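Local structure of dephospho-CoA kinase (Campylobacter jejuni subsp. jejuni serotype O:2, 4ZO4) at residues Ile136-Glu141 with Ile179-Ser184; Lys140-Lys145 with Asp163-Ile168. The protein probably catalyses the last step of coenzyme A biosynthesis, the ATP-dependent phosphorylation of the 3'-hydroxyl of dephospho-CoA. All blocks are in the same frame, centred on the assembly; numbering follows the deposited sequence.

Contact 1 (Ile136-Glu141 with Ile179-Ser184); sequences IYTPKE and IKNTNS
Tyr137 N donates a hydrogen bond to Ile179 O at 3.1 Å, nearly straight at 165°, beside a parallel bridge pairing Ile136 with Ile179. The same carbonyl also takes a CA-H...O contact from Ile136. Past this point the chains cease to pair as strands; Tyr137 O and Asn181 N are close, but the angle is too poor for a bond.

One polar side-chain bond follows: Asn181 ND2 gives Thr138 OG1 a weak, bent hydrogen bond of 3.2 Å (125°). Asparagine suits the place because, with CG anti to the backbone N (chi1 -176°), it can set its amide NH2 against the threonine hydroxyl.

Van der Waals packing changes with depth. Ile136 CG1 meets Ile179 CB at 4.3 Å, two branched residues suited to strands, on a buried face shared with Phe21, while Ile136 CG2 rests against Asn181 CB. Nearer the surface, Pro139 CD approaches the hydroxyl oxygen Thr182 OG1 at 3.4 Å, and Lys180 CD lies obliquely by the Tyr137 ring.

These neighbouring strand ends belong to the parallel sheet of a P-loop kinase, and Ile136 packs beside Gly17 of the predicted ATP-binding loop.

Contact 2 (Lys140-Lys145 with Asp163-Ile168); sequences KELSLK and DSQIDI
Lys140 and Leu142 meet Gln165 of helix 155-172 by packing alone, with no hydrogen bond between the segments. The main contact is aliphatic against amide: Lys140 CB lies 3.2 Å from Gln165 OE1, and Lys140 CG is 3.8 Å from Gln165 CD, the lysine chain lying roughly perpendicular across the glutamine. With chi2 at 169° the glutamine chain beyond CG is extended and carries the amide out from the helix to the lysine methylenes. Lysine fits this surface position because its first methylenes can pack while the bend at chi2 (-71°) leads its charged end away. Gln165 OE1 also lies 3.6 Å from Glu141 O; both are acceptors, so this is proximity and not a bond.

The apolar part belongs to Leu142, whose CD2 lies 3.8 Å from Gln165 CB, the leucine and glutamine running antiparallel alongside one another. Leu142 CD2 also comes to 4.4 Å from CG1 of the buried Ile166. Helices 144-151 and 155-172 follow one another in sequence between strands 132-136 and 177-179, probably the position of the lid in related P-loop kinases, and this contact joins the entrance of the first helix to the side of the second.

Local hydrogen bonds shape that entrance. Leu142 is the centre of an inverse gamma turn, with a weak bond of 3.0 Å from Ser143 N to Glu141 O. Ser143 then serves as N-cap, its compact OG taking a weak bond from Arg146 N.

Other subunits flank this region: Leu142 packs on Leu144 of the second subunit, and on the same helix as Gln165, Asp167 forms a salt bridge with Lys86 of the third subunit.

Contacts 1 and 2 share Lys140 and Glu141, where one loop passes from the strand exit to the helix start, and have centres 13 Å apart. Contact 1 is partly buried and links the exits of two neighbouring strands; a backbone bond and branched aliphatic residues mark the part near the sheet, giving way to polar loop residues further out. Contact 2 lies at the surface, where the same connection runs on to a helix start and leans on another helix; its chemistry is side-chain packing, with methylenes against an amide. Their surroundings differ too: no other chain of the assembly touches the segments of contact 1, whereas two further subunits approach contact 2.

Contact 1 (Ile136-Glu141 with Ile179-Ser184)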
loop_
_atom_site.group_PDB
_atom_site.type_symbol
_atom_site.label_atom_id
_atom_site.label_comp_id
_atom_site.label_asym_id
_atom_site.label_seq_id
_atom_site.Cartn_x
_atom_site.Cartn_y
_atom_site.Cartn_z
ATOM N N ILE A 136 -8.369 -21.750 13.636
ATOM C CA ILE A 136 -8.736 -22.967 12.968
ATOM C C ILE A 136 -8.162 -22.950 11.565
ATOM O O ILE A 136 -8.571 -22.157 10.710
ATOM C CB ILE A 136 -10.247 -23.144 12.905
ATOM C CG1 ILE A 136 -10.809 -23.081 14.327
ATOM C CG2 ILE A 136 -10.550 -24.486 12.274
ATOM C CD1 ILE A 136 -12.270 -22.737 14.402
ATOM N N TYR A 137 -7.221 -23.861 11.362
ATOM C CA TYR A 137 -6.363 -23.902 10.213
ATOM C C TYR A 137 -6.663 -25.133 9.355
ATOM O O TYR A 137 -6.787 -26.249 9.880
ATOM C CB TYR A 137 -4.928 -23.992 10.707
ATOM C CG TYR A 137 -3.880 -23.994 9.635
ATOM C CD1 TYR A 137 -3.980 -23.139 8.525
ATOM C CD2 TYR A 137 -2.751 -24.797 9.748
ATOM C CE1 TYR A 137 -2.995 -23.109 7.564
ATOM C CE2 TYR A 137 -1.754 -24.772 8.787
ATOM C CZ TYR A 137 -1.888 -23.920 7.700
ATOM O OH TYR A 137 -0.922 -23.884 6.722
ATOM N N THR A 138 -6.773 -24.914 8.043
ATOM C CA THR A 138 -6.817 -25.977 7.045
ATOM C C THR A 138 -5.619 -25.888 6.069
ATOM O O THR A 138 -5.651 -25.120 5.128
ATOM C CB THR A 138 -8.124 -25.875 6.256
ATOM O OG1 THR A 138 -9.226 -25.705 7.170
ATOM C CG2 THR A 138 -8.317 -27.114 5.419
ATOM N N PRO A 139 -4.555 -26.674 6.284
ATOM C CA PRO A 139 -3.378 -26.571 5.409
ATOM C C PRO A 139 -3.740 -26.645 3.934
ATOM O O PRO A 139 -4.747 -27.247 3.577
ATOM C CB PRO A 139 -2.543 -27.804 5.764
ATOM C CG PRO A 139 -3.069 -28.306 7.053
ATOM C CD PRO A 139 -4.495 -27.854 7.160
ATOM N N LYS A 140 -2.915 -26.051 3.085
ATOM C CA LYS A 140 -3.161 -26.033 1.631
ATOM C C LYS A 140 -1.869 -26.206 0.867
ATOM O O LYS A 140 -0.800 -25.833 1.345
ATOM C CB LYS A 140 -3.786 -24.713 1.197
ATOM C CG LYS A 140 -5.200 -24.496 1.699
ATOM C CD LYS A 140 -6.194 -25.395 0.999
ATOM C CE LYS A 140 -7.597 -24.983 1.383
ATOM N NZ LYS A 140 -8.591 -25.814 0.663
ATOM N N GLU A 141 -1.947 -26.775 -0.329
ATOM C CA GLU A 141 -0.741 -26.868 -1.144
ATOM C C GLU A 141 -0.487 -25.479 -1.742
ATOM O O GLU A 141 -1.351 -24.889 -2.423
ATOM C CB GLU A 141 -0.827 -27.955 -2.216
ATOM C CG GLU A 141 0.475 -28.765 -2.327
ATOM C CD GLU A 141 0.552 -29.611 -3.594
ATOM O OE1 GLU A 141 1.296 -30.617 -3.599
ATOM O OE2 GLU A 141 -0.126 -29.271 -4.589
ATOM N N ILE A 179 -6.048 -25.169 15.958
ATOM C CA ILE A 179 -6.836 -26.369 15.743
ATOM C C ILE A 179 -6.781 -26.766 14.280
ATOM O O ILE A 179 -7.396 -26.116 13.447
ATOM C CB ILE A 179 -8.297 -26.079 16.101
ATOM C CG1 ILE A 179 -8.397 -25.793 17.609
ATOM C CG2 ILE A 179 -9.217 -27.218 15.662
ATOM C CD1 ILE A 179 -9.801 -25.460 18.080
ATOM N N LYS A 180 -6.035 -27.831 13.974
ATOM C CA LYS A 180 -5.959 -28.429 12.618
ATOM C C LYS A 180 -7.377 -28.709 12.132
ATOM O O LYS A 180 -8.319 -28.613 12.898
ATOM C CB LYS A 180 -5.145 -29.734 12.662
ATOM C CG LYS A 180 -4.033 -29.887 11.637
ATOM C CD LYS A 180 -3.095 -28.678 11.609
ATOM C CE LYS A 180 -1.622 -29.066 11.671
ATOM N NZ LYS A 180 -1.160 -29.203 13.091
ATOM N N ASN A 181 -7.543 -29.011 10.855
ATOM C CA ASN A 181 -8.878 -29.192 10.279
ATOM C C ASN A 181 -8.747 -29.866 8.930
ATOM O O ASN A 181 -9.303 -29.419 7.926
ATOM C CB ASN A 181 -9.584 -27.844 10.116
ATOM C CG ASN A 181 -11.010 -27.985 9.610
ATOM O OD1 ASN A 181 -11.621 -29.035 9.755
ATOM N ND2 ASN A 181 -11.547 -26.917 9.016
ATOM N N THR A 182 -7.986 -30.948 8.919
ATOM C CA THR A 182 -7.627 -31.621 7.693
ATOM C C THR A 182 -8.581 -32.752 7.396
ATOM O O THR A 182 -8.828 -33.066 6.234
ATOM C CB THR A 182 -6.208 -32.187 7.786
ATOM O OG1 THR A 182 -5.286 -31.101 7.950
ATOM C CG2 THR A 182 -5.856 -32.942 6.520
ATOM N N ASN A 183 -9.126 -33.365 8.438
ATOM C CA ASN A 183 -9.888 -34.585 8.262
ATOM C C ASN A 183 -11.377 -34.239 8.119
ATOM O O ASN A 183 -11.707 -33.096 7.802
ATOM C CB ASN A 183 -9.591 -35.528 9.427
ATOM C CG ASN A 183 -9.784 -36.988 9.059
ATOM O OD1 ASN A 183 -10.904 -37.484 9.029
ATOM N ND2 ASN A 183 -8.703 -37.679 8.798
ATOM N N SER A 184 -12.262 -35.207 8.371
ATOM C CA SER A 184 -13.703 -35.047 8.151
ATOM C C SER A 184 -14.390 -34.016 9.047
ATOM O O SER A 184 -13.819 -33.541 10.035
ATOM C CB SER A 184 -14.394 -36.387 8.394
ATOM O OG SER A 184 -14.347 -36.722 9.769
#

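Contact 2 (Lys140-Lys145 with Asp163-Ile168)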
loop_
_atom_site.group_PDB
_atom_site.type_symbol
_atom_site.label_atom_id
_atom_site.label_comp_id
_atom_site.label_asym_id
_atom_site.label_seq_id
_atom_site.Cartn_x
_atom_site.Cartn_y
_atom_site.Cartn_z
ATOM N N LYS A 140 -2.915 -26.051 3.085
ATOM C CA LYS A 140 -3.161 -26.033 1.631
ATOM C C LYS A 140 -1.869 -26.206 0.867
ATOM O O LYS A 140 -0.800 -25.833 1.345
ATOM C CB LYS A 140 -3.786 -24.713 1.197
ATOM C CG LYS A 140 -5.200 -24.496 1.699
ATOM C CD LYS A 140 -6.194 -25.395 0.999
ATOM C CE LYS A 140 -7.597 -24.983 1.383
ATOM N NZ LYS A 140 -8.591 -25.814 0.663
ATOM N N GLU A 141 -1.947 -26.775 -0.329
ATOM C CA GLU A 141 -0.741 -26.868 -1.144
ATOM C C GLU A 141 -0.487 -25.479 -1.742
ATOM O O GLU A 141 -1.351 -24.889 -2.423
ATOM C CB GLU A 141 -0.827 -27.955 -2.216
ATOM C CG GLU A 141 0.475 -28.765 -2.327
ATOM C CD GLU A 141 0.552 -29.611 -3.594
ATOM O OE1 GLU A 141 1.296 -30.617 -3.599
ATOM O OE2 GLU A 141 -0.126 -29.271 -4.589
ATOM N N LEU A 142 0.691 -24.950 -1.430
ATOM C CA LEU A 142 1.080 -23.650 -1.894
ATOM C C LEU A 142 1.784 -23.824 -3.233
ATOM O O LEU A 142 2.917 -23.362 -3.434
ATOM C CB LEU A 142 1.984 -22.978 -0.859
ATOM C CG LEU A 142 1.393 -22.893 0.554
ATOM C CD1 LEU A 142 2.360 -22.193 1.493
ATOM C CD2 LEU A 142 0.058 -22.172 0.565
ATOM N N SER A 143 1.088 -24.501 -4.140
ATOM C CA SER A 143 1.573 -24.776 -5.484
ATOM C C SER A 143 0.611 -24.167 -6.450
ATOM O O SER A 143 -0.562 -24.534 -6.477
ATOM C CB SER A 143 1.605 -26.277 -5.756
ATOM O OG SER A 143 1.838 -26.539 -7.124
ATOM N N LEU A 144 1.107 -23.252 -7.264
ATOM C CA LEU A 144 0.279 -22.611 -8.257
ATOM C C LEU A 144 -0.414 -23.613 -9.175
ATOM O O LEU A 144 -1.628 -23.570 -9.342
ATOM C CB LEU A 144 1.121 -21.683 -9.113
ATOM C CG LEU A 144 0.305 -20.895 -10.122
ATOM C CD1 LEU A 144 -0.690 -20.017 -9.393
ATOM C CD2 LEU A 144 1.239 -20.071 -10.967
ATOM N N LYS A 145 0.369 -24.518 -9.753
ATOM C CA LYS A 145 -0.097 -25.360 -10.864
ATOM C C LYS A 145 -1.166 -26.337 -10.381
ATOM O O LYS A 145 -2.150 -26.607 -11.075
ATOM C CB LYS A 145 1.053 -26.165 -11.509
ATOM C CG LYS A 145 2.456 -25.541 -11.507
ATOM C CD LYS A 145 2.584 -24.355 -12.457
ATOM C CE LYS A 145 4.032 -24.126 -12.860
ATOM N NZ LYS A 145 4.133 -23.708 -14.284
ATOM N N ASP A 163 -1.913 -16.346 -2.954
ATOM C CA ASP A 163 -1.406 -15.279 -2.102
ATOM C C ASP A 163 -2.133 -15.245 -0.773
ATOM O O ASP A 163 -1.538 -14.984 0.257
ATOM C CB ASP A 163 -1.560 -13.944 -2.805
ATOM C CG ASP A 163 -0.508 -13.720 -3.881
ATOM O OD1 ASP A 163 0.635 -14.255 -3.789
ATOM O OD2 ASP A 163 -0.845 -12.993 -4.833
ATOM N N SER A 164 -3.433 -15.472 -0.794
ATOM C CA SER A 164 -4.201 -15.364 0.414
ATOM C C SER A 164 -3.825 -16.506 1.324
ATOM O O SER A 164 -3.574 -16.296 2.504
ATOM C CB SER A 164 -5.684 -15.368 0.119
ATOM O OG SER A 164 -6.005 -16.493 -0.645
ATOM N N GLN A 165 -3.724 -17.709 0.770
ATOM C CA GLN A 165 -3.228 -18.850 1.546
ATOM C C GLN A 165 -1.881 -18.552 2.157
ATOM O O GLN A 165 -1.675 -18.805 3.329
ATOM C CB GLN A 165 -3.164 -20.106 0.704
ATOM C CG GLN A 165 -4.544 -20.593 0.259
ATOM C CD GLN A 165 -4.470 -21.690 -0.804
ATOM O OE1 GLN A 165 -3.439 -22.345 -0.974
ATOM N NE2 GLN A 165 -5.569 -21.892 -1.527
ATOM N N ILE A 166 -0.966 -17.951 1.404
ATOM C CA ILE A 166 0.354 -17.663 2.002
ATOM C C ILE A 166 0.227 -16.706 3.181
ATOM O O ILE A 166 0.767 -16.946 4.261
ATOM C CB ILE A 166 1.345 -17.099 1.004
ATOM C CG1 ILE A 166 1.567 -18.096 -0.148
ATOM C CG2 ILE A 166 2.685 -16.848 1.695
ATOM C CD1 ILE A 166 2.295 -17.485 -1.345
ATOM N N ASP A 167 -0.522 -15.633 2.964
ATOM C CA ASP A 167 -0.824 -14.701 4.028
ATOM C C ASP A 167 -1.479 -15.400 5.261
ATOM O O ASP A 167 -1.047 -15.171 6.395
ATOM C CB ASP A 167 -1.643 -13.519 3.454
ATOM C CG ASP A 167 -0.830 -12.713 2.407
ATOM O OD1 ASP A 167 0.404 -12.767 2.506
ATOM O OD2 ASP A 167 -1.386 -12.070 1.482
ATOM N N ILE A 168 -2.473 -16.268 5.037
ATOM C CA ILE A 168 -3.075 -17.049 6.127
ATOM C C ILE A 168 -2.006 -17.772 6.975
ATOM O O ILE A 168 -1.999 -17.654 8.220
ATOM C CB ILE A 168 -4.103 -18.078 5.608
ATOM C CG1 ILE A 168 -5.406 -17.382 5.210
ATOM C CG2 ILE A 168 -4.465 -19.081 6.692
ATOM C CD1 ILE A 168 -6.284 -18.223 4.309
#